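Local coordinates for protein DegQ (Legionella pneumophila, PDB 4YO1) that probably cuts proteins in the periplasm as an S1C-family serine endopeptidase, this chain holding its trypsin-like protease domain and first PDZ domain, at residues M30-N35 against S77-D82; N35-G40 against L100-L105; I89-V94 against T122-L127. The protein carries 1 engineered substitution. All coordinates share one frame; numbering follows the deposited sequence.

Interaction 1. Residues M30-N35 against S77-D82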
ATOM      1  N   MET A  30       0.854  -7.545 -20.050  1.00 56.32           N
ATOM      2  CA  MET A  30       1.533  -8.810 -19.713  1.00 60.15           C
ATOM      3  C   MET A  30       2.547  -9.417 -20.700  1.00 62.77           C
ATOM      4  O   MET A  30       3.682  -9.676 -20.301  1.00 64.61           O
ATOM      5  CB  MET A  30       0.532  -9.896 -19.287  1.00 64.55           C
ATOM      6  CG  MET A  30      -0.013  -9.721 -17.892  1.00 64.41           C
ATOM      7  SD  MET A  30       1.140  -8.791 -16.889  1.00 73.37           S
ATOM      8  CE  MET A  30       0.025  -7.599 -16.151  1.00156.71           C
ATOM      9  N   PRO A  31       2.151  -9.657 -21.969  1.00 62.86           N
ATOM     10  CA  PRO A  31       3.040 -10.369 -22.899  1.00 63.66           C
ATOM     11  C   PRO A  31       4.457  -9.802 -23.009  1.00 60.96           C
ATOM     12  O   PRO A  31       5.407 -10.555 -23.213  1.00 62.88           O
ATOM     13  CB  PRO A  31       2.323 -10.214 -24.244  1.00 65.69           C
ATOM     14  CG  PRO A  31       0.902 -10.082 -23.893  1.00 66.52           C
ATOM     15  CD  PRO A  31       0.883  -9.285 -22.626  1.00 64.15           C
ATOM     16  N   ALA A  32       4.585  -8.488 -22.866  1.00 56.86           N
ATOM     17  CA  ALA A  32       5.859  -7.808 -23.045  1.00 53.57           C
ATOM     18  C   ALA A  32       6.769  -7.964 -21.837  1.00 50.70           C
ATOM     19  O   ALA A  32       7.955  -7.633 -21.897  1.00 49.56           O
ATOM     20  CB  ALA A  32       5.618  -6.341 -23.309  1.00 51.22           C
ATOM     21  N   ILE A  33       6.208  -8.440 -20.733  1.00 49.47           N
ATOM     22  CA  ILE A  33       6.976  -8.555 -19.505  1.00 47.57           C
ATOM     23  C   ILE A  33       7.645  -9.907 -19.444  1.00 49.31           C
ATOM     24  O   ILE A  33       7.007 -10.938 -19.639  1.00 51.71           O
ATOM     25  CB  ILE A  33       6.115  -8.319 -18.262  1.00 46.57           C
ATOM     26  CG1 ILE A  33       5.761  -6.842 -18.161  1.00 44.13           C
ATOM     27  CG2 ILE A  33       6.866  -8.728 -17.008  1.00 46.50           C
ATOM     28  CD1 ILE A  33       4.537  -6.469 -18.918  1.00 45.48           C
ATOM     29  N   VAL A  34       8.945  -9.902 -19.196  1.00 49.86           N
ATOM     30  CA  VAL A  34       9.694 -11.150 -19.210  1.00 55.05           C
ATOM     31  C   VAL A  34      10.299 -11.473 -17.851  1.00 56.59           C
ATOM     32  O   VAL A  34      10.379 -10.613 -16.966  1.00 55.09           O
ATOM     33  CB  VAL A  34      10.825 -11.133 -20.272  1.00 55.24           C
ATOM     34  CG1 VAL A  34      10.278 -10.733 -21.639  1.00 55.48           C
ATOM     35  CG2 VAL A  34      11.953 -10.201 -19.850  1.00 53.26           C
ATOM     36  N   ASN A  35      10.708 -12.725 -17.692  1.00 59.23           N
ATOM     37  CA  ASN A  35      11.517 -13.114 -16.552  1.00 59.68           C
ATOM     38  C   ASN A  35      12.962 -13.211 -16.992  1.00 61.98           C
ATOM     39  O   ASN A  35      13.250 -13.621 -18.116  1.00 64.16           O
ATOM     40  CB  ASN A  35      11.060 -14.442 -15.952  1.00 60.98           C
ATOM     41  CG  ASN A  35      11.920 -14.863 -14.773  1.00 61.33           C
ATOM     42  OD1 ASN A  35      12.912 -15.572 -14.926  1.00 63.84           O
ATOM     43  ND2 ASN A  35      11.571 -14.382 -13.598  1.00 59.97           N
ATOM     44  N   SER A  77      12.814  -9.098 -13.574  1.00 60.04           N
ATOM     45  CA  SER A  77      11.939  -9.045 -14.735  1.00 58.20           C
ATOM     46  C   SER A  77      12.535  -8.134 -15.790  1.00 55.32           C
ATOM     47  O   SER A  77      13.608  -7.561 -15.597  1.00 56.09           O
ATOM     48  CB  SER A  77      10.553  -8.537 -14.348  1.00 58.80           C
ATOM     49  OG  SER A  77       9.925  -9.423 -13.448  1.00 60.77           O
ATOM     50  N   GLY A  78      11.832  -7.989 -16.903  1.00 51.63           N
ATOM     51  CA  GLY A  78      12.255  -7.078 -17.942  1.00 47.93           C
ATOM     52  C   GLY A  78      11.113  -6.805 -18.888  1.00 47.17           C
ATOM     53  O   GLY A  78      10.133  -7.546 -18.912  1.00 47.71           O
ATOM     54  N   VAL A  79      11.240  -5.736 -19.664  1.00 47.93           N
ATOM     55  CA  VAL A  79      10.219  -5.360 -20.639  1.00 50.25           C
ATOM     56  C   VAL A  79      10.745  -5.440 -22.080  1.00 53.02           C
ATOM     57  O   VAL A  79      11.825  -4.933 -22.388  1.00 52.76           O
ATOM     58  CB  VAL A  79       9.703  -3.935 -20.362  1.00 49.10           C
ATOM     59  CG1 VAL A  79       8.469  -3.636 -21.199  1.00 49.76           C
ATOM     60  CG2 VAL A  79       9.400  -3.767 -18.885  1.00 47.39           C
ATOM     61  N   ILE A  80       9.984  -6.088 -22.958  1.00 54.92           N
ATOM     62  CA  ILE A  80      10.309  -6.091 -24.380  1.00 57.87           C
ATOM     63  C   ILE A  80       9.974  -4.740 -25.021  1.00 58.09           C
ATOM     64  O   ILE A  80       8.832  -4.279 -24.969  1.00 56.57           O
ATOM     65  CB  ILE A  80       9.549  -7.196 -25.136  1.00 60.53           C
ATOM     66  CG1 ILE A  80       9.998  -8.571 -24.662  1.00 63.32           C
ATOM     67  CG2 ILE A  80       9.787  -7.082 -26.617  1.00 61.52           C
ATOM     68  CD1 ILE A  80       9.410  -9.709 -25.463  1.00 67.02           C
ATOM     69  N   ILE A  81      10.971  -4.110 -25.631  1.00 60.25           N
ATOM     70  CA  ILE A  81      10.779  -2.792 -26.237  1.00 62.18           C
ATOM     71  C   ILE A  81      10.542  -2.850 -27.754  1.00 67.04           C
ATOM     72  O   ILE A  81       9.631  -2.204 -28.280  1.00 67.61           O
ATOM     73  CB  ILE A  81      11.971  -1.861 -25.934  1.00 60.17           C
ATOM     74  CG1 ILE A  81      12.038  -1.557 -24.438  1.00 57.79           C
ATOM     75  CG2 ILE A  81      11.859  -0.590 -26.730  1.00 60.06           C
ATOM     76  CD1 ILE A  81      10.712  -1.149 -23.838  1.00 55.94           C
ATOM     77  N   ASP A  82      11.360  -3.635 -28.448  1.00 70.87           N
ATOM     78  CA  ASP A  82      11.255  -3.769 -29.893  1.00 75.43           C
ATOM     79  C   ASP A  82      11.210  -5.253 -30.249  1.00 80.35           C
ATOM     80  O   ASP A  82      12.240  -5.925 -30.259  1.00 82.59           O
ATOM     81  CB  ASP A  82      12.448  -3.076 -30.569  1.00 77.25           C
ATOM     82  CG  ASP A  82      12.339  -3.034 -32.090  1.00 80.46           C
ATOM     83  OD1 ASP A  82      11.291  -3.427 -32.649  1.00 81.83           O
ATOM     84  OD2 ASP A  82      13.315  -2.583 -32.730  1.00 81.92           O
TER
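V34 and I80 meet across an antiparallel strand pair, and together with A32 they supply about half of the surface buried between M30-N35 and S77-D82. The touching branches are V34 CG1 and I80 CG1, 3.7 Å apart, and the two side chains cross at about a right angle. Both follow the same rotation: each CG1 stands opposite its own carbonyl carbon and beside its backbone N (chi1 -52° in V34, -65° in I80). The second methyl of V34, CG2, rests on the bare backbone of G78, 3.4 Å from G78 O. I88 of the next strand packs against V34 and I80 alike.

A32, the last residue of a short 3-10 segment, contributes mainly through its carbonyl. I80 N donates to A32 O at 2.8 Å, while V79 CA leans on the same oxygen at 3.4 Å. V34 N then donates to G78 O (2.7 Å), and the returning bond from G78 N to V34 O is more bent, at 138°.

On the face that carries I33 and V79, both these residues pack on A205 of strand 205-207. S77 OG hydrogen-bonds to N156 N and to the backbone oxygen of G200, itself a predicted substrate-binding residue. These are the first two strands of the N-terminal six-stranded barrel, with the I33 and V79 face turned toward the second barrel as in the chymotrypsin-like double-barrel fold.

Interaction 2. Residues N35-G40 against L100-L105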
ATOM      1  N   ASN A  35      10.708 -12.725 -17.692  1.00 59.23           N
ATOM      2  CA  ASN A  35      11.517 -13.114 -16.552  1.00 59.68           C
ATOM      3  C   ASN A  35      12.962 -13.211 -16.992  1.00 61.98           C
ATOM      4  O   ASN A  35      13.250 -13.621 -18.116  1.00 64.16           O
ATOM      5  CB  ASN A  35      11.060 -14.442 -15.952  1.00 60.98           C
ATOM      6  CG  ASN A  35      11.920 -14.863 -14.773  1.00 61.33           C
ATOM      7  OD1 ASN A  35      12.912 -15.572 -14.926  1.00 63.84           O
ATOM      8  ND2 ASN A  35      11.571 -14.382 -13.598  1.00 59.97           N
ATOM      9  N   VAL A  36      13.868 -12.826 -16.105  1.00 62.33           N
ATOM     10  CA  VAL A  36      15.285 -12.823 -16.421  1.00 64.43           C
ATOM     11  C   VAL A  36      16.098 -13.545 -15.355  1.00 66.56           C
ATOM     12  O   VAL A  36      16.218 -13.071 -14.228  1.00 64.27           O
ATOM     13  CB  VAL A  36      15.797 -11.385 -16.569  1.00 62.44           C
ATOM     14  CG1 VAL A  36      17.303 -11.374 -16.722  1.00 64.53           C
ATOM     15  CG2 VAL A  36      15.135 -10.715 -17.763  1.00 62.20           C
ATOM     16  N   ALA A  37      16.655 -14.697 -15.716  1.00 70.98           N
ATOM     17  CA  ALA A  37      17.499 -15.436 -14.789  1.00 74.24           C
ATOM     18  C   ALA A  37      18.968 -15.371 -15.202  1.00 78.10           C
ATOM     19  O   ALA A  37      19.310 -15.574 -16.366  1.00 80.65           O
ATOM     20  CB  ALA A  37      17.029 -16.863 -14.673  1.00 76.48           C
ATOM     21  N   VAL A  38      19.830 -15.093 -14.231  1.00 78.65           N
ATOM     22  CA  VAL A  38      21.248 -14.885 -14.493  1.00 81.70           C
ATOM     23  C   VAL A  38      22.132 -15.821 -13.673  1.00 86.05           C
ATOM     24  O   VAL A  38      21.916 -16.010 -12.472  1.00 86.36           O
ATOM     25  CB  VAL A  38      21.639 -13.422 -14.211  1.00 79.91           C
ATOM     26  CG1 VAL A  38      23.149 -13.254 -14.159  1.00 81.88           C
ATOM     27  CG2 VAL A  38      21.033 -12.517 -15.260  1.00 79.18           C
ATOM     28  N   GLN A  39      23.124 -16.413 -14.334  1.00 89.82           N
ATOM     29  CA  GLN A  39      24.081 -17.275 -13.658  1.00 93.00           C
ATOM     30  C   GLN A  39      25.507 -16.823 -13.977  1.00 94.82           C
ATOM     31  O   GLN A  39      25.856 -16.615 -15.131  1.00 95.02           O
ATOM     32  CB  GLN A  39      23.856 -18.734 -14.067  1.00 96.45           C
ATOM     33  CG  GLN A  39      22.416 -19.194 -13.912  1.00 97.03           C
ATOM     34  CD  GLN A  39      22.162 -20.583 -14.462  1.00101.94           C
ATOM     35  OE1 GLN A  39      23.020 -21.459 -14.393  1.00105.70           O
ATOM     36  NE2 GLN A  39      20.974 -20.786 -15.024  1.00102.24           N
ATOM     37  N   GLY A  40      26.311 -16.649 -12.934  1.00 96.70           N
ATOM     38  CA  GLY A  40      27.713 -16.283 -13.067  1.00 98.88           C
ATOM     39  C   GLY A  40      28.539 -16.853 -11.927  1.00 99.58           C
ATOM     40  O   GLY A  40      28.222 -17.924 -11.420  1.00101.28           O
ATOM     41  N   LEU A 100      25.645 -16.348 -17.706  1.00 91.67           N
ATOM     42  CA  LEU A 100      24.498 -16.880 -18.423  1.00 90.21           C
ATOM     43  C   LEU A 100      23.243 -16.073 -18.117  1.00 86.27           C
ATOM     44  O   LEU A 100      22.677 -16.163 -17.025  1.00 85.02           O
ATOM     45  CB  LEU A 100      24.264 -18.341 -18.056  1.00 91.97           C
ATOM     46  CG  LEU A 100      23.712 -19.268 -19.146  1.00 93.48           C
ATOM     47  CD1 LEU A 100      23.355 -20.606 -18.532  1.00 95.21           C
ATOM     48  CD2 LEU A 100      22.516 -18.692 -19.910  1.00 90.64           C
ATOM     49  N   ILE A 101      22.806 -15.294 -19.097  1.00 84.33           N
ATOM     50  CA  ILE A 101      21.553 -14.574 -18.977  1.00 80.16           C
ATOM     51  C   ILE A 101      20.492 -15.323 -19.745  1.00 79.99           C
ATOM     52  O   ILE A 101      20.529 -15.384 -20.968  1.00 81.98           O
ATOM     53  CB  ILE A 101      21.656 -13.167 -19.562  1.00 77.81           C
ATOM     54  CG1 ILE A 101      22.711 -12.360 -18.812  1.00 76.52           C
ATOM     55  CG2 ILE A 101      20.319 -12.476 -19.482  1.00 74.91           C
ATOM     56  CD1 ILE A 101      23.025 -11.039 -19.453  1.00 74.94           C
ATOM     57  N   THR A 102      19.545 -15.905 -19.032  1.00 78.72           N
ATOM     58  CA  THR A 102      18.457 -16.591 -19.706  1.00 79.85           C
ATOM     59  C   THR A 102      17.098 -15.925 -19.473  1.00 76.64           C
ATOM     60  O   THR A 102      16.720 -15.615 -18.338  1.00 74.19           O
ATOM     61  CB  THR A 102      18.411 -18.087 -19.347  1.00 82.99           C
ATOM     62  OG1 THR A 102      17.233 -18.670 -19.912  1.00 83.36           O
ATOM     63  CG2 THR A 102      18.402 -18.286 -17.840  1.00 82.78           C
ATOM     64  N   VAL A 103      16.385 -15.708 -20.577  1.00 75.82           N
ATOM     65  CA  VAL A 103      15.082 -15.050 -20.580  1.00 72.70           C
ATOM     66  C   VAL A 103      13.977 -16.065 -20.818  1.00 74.26           C
ATOM     67  O   VAL A 103      14.058 -16.886 -21.725  1.00 77.58           O
ATOM     68  CB  VAL A 103      15.013 -13.946 -21.674  1.00 63.52           C
ATOM     69  CG1 VAL A 103      13.629 -13.854 -22.287  1.00 62.63           C
ATOM     70  CG2 VAL A 103      15.377 -12.581 -21.092  1.00 61.97           C
ATOM     71  N   THR A 104      12.921 -15.970 -20.027  1.00 73.35           N
ATOM     72  CA  THR A 104      11.778 -16.839 -20.198  1.00 75.19           C
ATOM     73  C   THR A 104      10.578 -15.933 -20.479  1.00 73.20           C
ATOM     74  O   THR A 104      10.315 -14.990 -19.750  1.00 68.87           O
ATOM     75  CB  THR A 104      11.591 -17.790 -19.002  1.00 67.55           C
ATOM     76  OG1 THR A 104      11.418 -17.032 -17.805  1.00 68.86           O
ATOM     77  CG2 THR A 104      12.782 -18.707 -18.853  1.00 53.73           C
ATOM     78  N   LEU A 105       9.863 -16.231 -21.556  1.00 76.44           N
ATOM     79  CA  LEU A 105       8.715 -15.449 -22.002  1.00 77.15           C
ATOM     80  C   LEU A 105       7.435 -15.811 -21.300  1.00 79.28           C
ATOM     81  O   LEU A 105       7.441 -16.521 -20.308  1.00 79.70           O
ATOM     82  CB  LEU A 105       8.491 -15.625 -23.499  1.00 79.38           C
ATOM     83  CG  LEU A 105       9.631 -15.255 -24.432  1.00 80.64           C
ATOM     84  CD1 LEU A 105       9.152 -15.384 -25.865  1.00 83.93           C
ATOM     85  CD2 LEU A 105      10.098 -13.841 -24.150  1.00 77.57           C
TER
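V36 packs against V103, and V38 against I101, where the first strand of the N-terminal barrel of this chymotrypsin-like fold meets the fourth and closes the barrel. The methyls V36 CG2 and V103 CG2 lie 3.8 Å apart. V38 and I101 lie alongside each other with their ends in the same direction, V38 CG2 being 3.9 Å from I101 CG1; V38 CG2 comes there because it stands opposite its carbonyl carbon, CG1 having taken the place anti to N (chi1 167°). All four side chains are buried, and I95 touches both V38 and I101 while I129 touches V103.

The other face is more open. There A37 CB meets T102 CG2 at 3.7 Å, and Q39 CB meets L100 CB at 4.0 Å.

Between the two layers, three hydrogen-bonded pairs fix the register: N35 with T104, A37 with T102, and Q39 with L100, each joined by two backbone bonds. In the central pair, A37 N to T102 O is 2.8 Å and T102 N to A37 O 2.7 Å. Farther out, strand 74-82 bonds to the far edge of V36 and V38 through G76 and S74, and strand 110-119 holds I101 and V103 through A113 and L111. N35 sets its CB 3.2 Å from T104 OG1, and a first torsion of 179° carries the amide away from the main-chain nitrogen, letting ND2 hydrogen-bond to the backbone oxygen of N156.

Interaction 3. Residues I89-V94 against T122-L127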
ATOM      1  N   ILE A  89      14.638  -4.607 -22.008  1.00 63.29           N
ATOM      2  CA  ILE A  89      15.332  -3.813 -21.009  1.00 62.14           C
ATOM      3  C   ILE A  89      15.005  -4.313 -19.602  1.00 61.52           C
ATOM      4  O   ILE A  89      13.880  -4.723 -19.313  1.00 62.17           O
ATOM      5  CB  ILE A  89      14.966  -2.332 -21.144  1.00 61.46           C
ATOM      6  CG1 ILE A  89      15.602  -1.508 -20.024  1.00 60.45           C
ATOM      7  CG2 ILE A  89      13.468  -2.168 -21.135  1.00 61.43           C
ATOM      8  CD1 ILE A  89      15.327  -0.032 -20.127  1.00 59.38           C
ATOM      9  N   THR A  90      16.008  -4.298 -18.737  1.00 60.71           N
ATOM     10  CA  THR A  90      15.857  -4.758 -17.373  1.00 60.29           C
ATOM     11  C   THR A  90      16.838  -3.959 -16.526  1.00 61.17           C
ATOM     12  O   THR A  90      17.479  -3.040 -17.032  1.00 61.08           O
ATOM     13  CB  THR A  90      16.127  -6.282 -17.279  1.00 46.99           C
ATOM     14  OG1 THR A  90      16.163  -6.692 -15.907  1.00 46.56           O
ATOM     15  CG2 THR A  90      17.442  -6.633 -17.955  1.00 48.38           C
ATOM     16  N   ASN A  91      16.956  -4.287 -15.244  1.00 63.16           N
ATOM     17  CA  ASN A  91      17.872  -3.553 -14.385  1.00 66.20           C
ATOM     18  C   ASN A  91      19.320  -3.950 -14.620  1.00 68.40           C
ATOM     19  O   ASN A  91      19.603  -5.061 -15.070  1.00 69.03           O
ATOM     20  CB  ASN A  91      17.490  -3.691 -12.912  1.00 69.82           C
ATOM     21  CG  ASN A  91      16.729  -2.482 -12.394  1.00 71.91           C
ATOM     22  OD1 ASN A  91      16.118  -1.738 -13.166  1.00 70.33           O
ATOM     23  ND2 ASN A  91      16.770  -2.275 -11.080  1.00 74.28           N
ATOM     24  N   ASP A  92      20.232  -3.030 -14.320  1.00 70.43           N
ATOM     25  CA  ASP A  92      21.642  -3.233 -14.628  1.00 74.82           C
ATOM     26  C   ASP A  92      22.308  -4.176 -13.647  1.00 77.64           C
ATOM     27  O   ASP A  92      23.175  -4.965 -14.019  1.00 80.30           O
ATOM     28  CB  ASP A  92      22.395  -1.904 -14.641  1.00 75.26           C
ATOM     29  CG  ASP A  92      23.757  -2.017 -15.295  1.00 78.27           C
ATOM     30  OD1 ASP A  92      23.939  -2.951 -16.107  1.00 79.54           O
ATOM     31  OD2 ASP A  92      24.642  -1.181 -14.996  1.00 79.41           O
ATOM     32  N   HIS A  93      21.902  -4.090 -12.386  1.00 79.07           N
ATOM     33  CA  HIS A  93      22.539  -4.881 -11.343  1.00 82.34           C
ATOM     34  C   HIS A  93      22.087  -6.332 -11.362  1.00 81.40           C
ATOM     35  O   HIS A  93      22.691  -7.172 -10.711  1.00 84.63           O
ATOM     36  CB  HIS A  93      22.307  -4.269  -9.960  1.00 85.18           C
ATOM     37  CG  HIS A  93      20.909  -4.423  -9.461  1.00 86.24           C
ATOM     38  ND1 HIS A  93      19.809  -4.306 -10.285  1.00 85.86           N
ATOM     39  CD2 HIS A  93      20.427  -4.702  -8.227  1.00 87.88           C
ATOM     40  CE1 HIS A  93      18.711  -4.498  -9.577  1.00 85.93           C
ATOM     41  NE2 HIS A  93      19.059  -4.738  -8.323  1.00 87.37           N
ATOM     42  N   VAL A  94      21.032  -6.633 -12.106  1.00 78.12           N
ATOM     43  CA  VAL A  94      20.565  -8.010 -12.192  1.00 78.88           C
ATOM     44  C   VAL A  94      21.520  -8.828 -13.044  1.00 81.09           C
ATOM     45  O   VAL A  94      21.801  -9.990 -12.751  1.00 85.08           O
ATOM     46  CB  VAL A  94      19.165  -8.111 -12.812  1.00 77.61           C
ATOM     47  CG1 VAL A  94      18.612  -9.509 -12.617  1.00 78.16           C
ATOM     48  CG2 VAL A  94      18.232  -7.081 -12.200  1.00 77.05           C
ATOM     49  N   THR A 122      21.428   5.007 -14.118  1.00 54.37           N
ATOM     50  CA  THR A 122      19.981   4.788 -14.132  1.00 50.35           C
ATOM     51  C   THR A 122      19.622   3.352 -13.737  1.00 52.99           C
ATOM     52  O   THR A 122      18.442   2.996 -13.678  1.00 52.38           O
ATOM     53  CB  THR A 122      19.356   5.078 -15.518  1.00 44.97           C
ATOM     54  OG1 THR A 122      19.846   4.128 -16.471  1.00 45.71           O
ATOM     55  CG2 THR A 122      19.688   6.479 -15.981  1.00 42.74           C
ATOM     56  N   ASP A 123      20.644   2.539 -13.470  1.00 55.64           N
ATOM     57  CA  ASP A 123      20.480   1.104 -13.232  1.00 56.40           C
ATOM     58  C   ASP A 123      19.681   0.438 -14.340  1.00 52.89           C
ATOM     59  O   ASP A 123      18.696  -0.249 -14.086  1.00 53.77           O
ATOM     60  CB  ASP A 123      19.839   0.822 -11.872  1.00 59.82           C
ATOM     61  CG  ASP A 123      19.860  -0.664 -11.514  1.00 64.53           C
ATOM     62  OD1 ASP A 123      20.719  -1.398 -12.053  1.00 66.67           O
ATOM     63  OD2 ASP A 123      19.014  -1.104 -10.704  1.00 65.64           O
ATOM     64  N   LEU A 124      20.109   0.643 -15.575  1.00 49.22           N
ATOM     65  CA  LEU A 124      19.409   0.057 -16.700  1.00 46.27           C
ATOM     66  C   LEU A 124      20.380  -0.711 -17.577  1.00 46.02           C
ATOM     67  O   LEU A 124      21.562  -0.377 -17.651  1.00 46.52           O
ATOM     68  CB  LEU A 124      18.692   1.139 -17.518  1.00 46.64           C
ATOM     69  CG  LEU A 124      17.506   1.846 -16.852  1.00 46.48           C
ATOM     70  CD1 LEU A 124      17.020   3.033 -17.686  1.00 45.44           C
ATOM     71  CD2 LEU A 124      16.369   0.863 -16.596  1.00 46.50           C
ATOM     72  N   ALA A 125      19.873  -1.746 -18.231  1.00 46.15           N
ATOM     73  CA  ALA A 125      20.682  -2.537 -19.135  1.00 50.63           C
ATOM     74  C   ALA A 125      19.834  -3.046 -20.293  1.00 50.60           C
ATOM     75  O   ALA A 125      18.619  -3.220 -20.150  1.00 46.97           O
ATOM     76  CB  ALA A 125      21.327  -3.686 -18.391  1.00 53.87           C
ATOM     77  N   VAL A 126      20.476  -3.272 -21.438  1.00 53.40           N
ATOM     78  CA  VAL A 126      19.763  -3.667 -22.644  1.00 55.85           C
ATOM     79  C   VAL A 126      20.222  -5.039 -23.117  1.00 60.33           C
ATOM     80  O   VAL A 126      21.422  -5.315 -23.168  1.00 63.59           O
ATOM     81  CB  VAL A 126      20.004  -2.673 -23.794  1.00 56.70           C
ATOM     82  CG1 VAL A 126      19.122  -3.028 -24.981  1.00 57.56           C
ATOM     83  CG2 VAL A 126      19.744  -1.247 -23.337  1.00 54.82           C
ATOM     84  N   LEU A 127      19.269  -5.897 -23.465  1.00 60.58           N
ATOM     85  CA  LEU A 127      19.593  -7.238 -23.934  1.00 64.16           C
ATOM     86  C   LEU A 127      18.955  -7.487 -25.294  1.00 67.78           C
ATOM     87  O   LEU A 127      17.911  -6.915 -25.611  1.00 67.05           O
ATOM     88  CB  LEU A 127      19.098  -8.291 -22.939  1.00 63.08           C
ATOM     89  CG  LEU A 127      19.354  -8.079 -21.443  1.00 60.11           C
ATOM     90  CD1 LEU A 127      18.632  -9.134 -20.636  1.00 59.50           C
ATOM     91  CD2 LEU A 127      20.830  -8.083 -21.109  1.00 60.97           C
TER
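D123 extends its carboxylate anti to its backbone N (chi1 -171°), and H93 folds its ring back between its own backbone N and carbonyl carbon (chi1 72°), which brings the ring obliquely up to the carboxylate, its predicted charge-relay partner. The carboxylate is gripped from the main chain: D123 OD1 receives H93 N at 3.0 Å on its syn lone pair, and D92 N adds a weak bond at 2.8 Å. A second weak bond joins D92 N to D123 O. H93 ND1 lies 3.3 Å from D123 OD2, but the angle does not suit a hydrogen bond and the planes stand 72° apart. N91 turns its ND2 toward D123 OD2, amide and carboxylate planes well apart, again without the angle of a hydrogen bond. N91 also packs on A202, the engineered residue at the position predicted for the catalytic serine.

Farther along, the two strands pair in antiparallel fashion at T90 and A125. T90 N donates to A125 O (3.2 Å) and A125 N returns to T90 O (3.0 Å). I89 CD1 meets L124 CD2 at 3.8 Å, and T90 CG2 meets L127 CD1 at 3.9 Å. D92 sets its OD1 beside A125 CB, and its OD2 forms a salt bridge with R96.

These are the third and sixth strands of the N-terminal barrel: T90 OG1 bonds to S77 O of strand 74-82, A125 and L127 pack on L115 of strand 110-119, and helix 236-249 covers L124 through A239 and V242.

All three contacts belong to one closed antiparallel barrel, the N-terminal one of the protease domain, and their centres lie about 13 Å from one another. Interactions 1 and 2 share N35 and strand 33-40, which pairs with 74-82 on one edge and 98-104 on the other. Interaction 3 joins 87-91 to 124-128, and a probable hydrogen bond from V79 N to I89 O ties it to interaction 1. Interactions 2 and 3 meet in packing, I101 CG2 against L127 CD1. Along the chain, both segments of interaction 1 precede those of interaction 3, while interaction 2 crosses both. Interaction 2 thus shuts the barrel at the loop ends of whose strands interaction 3 holds two predicted catalytic residues.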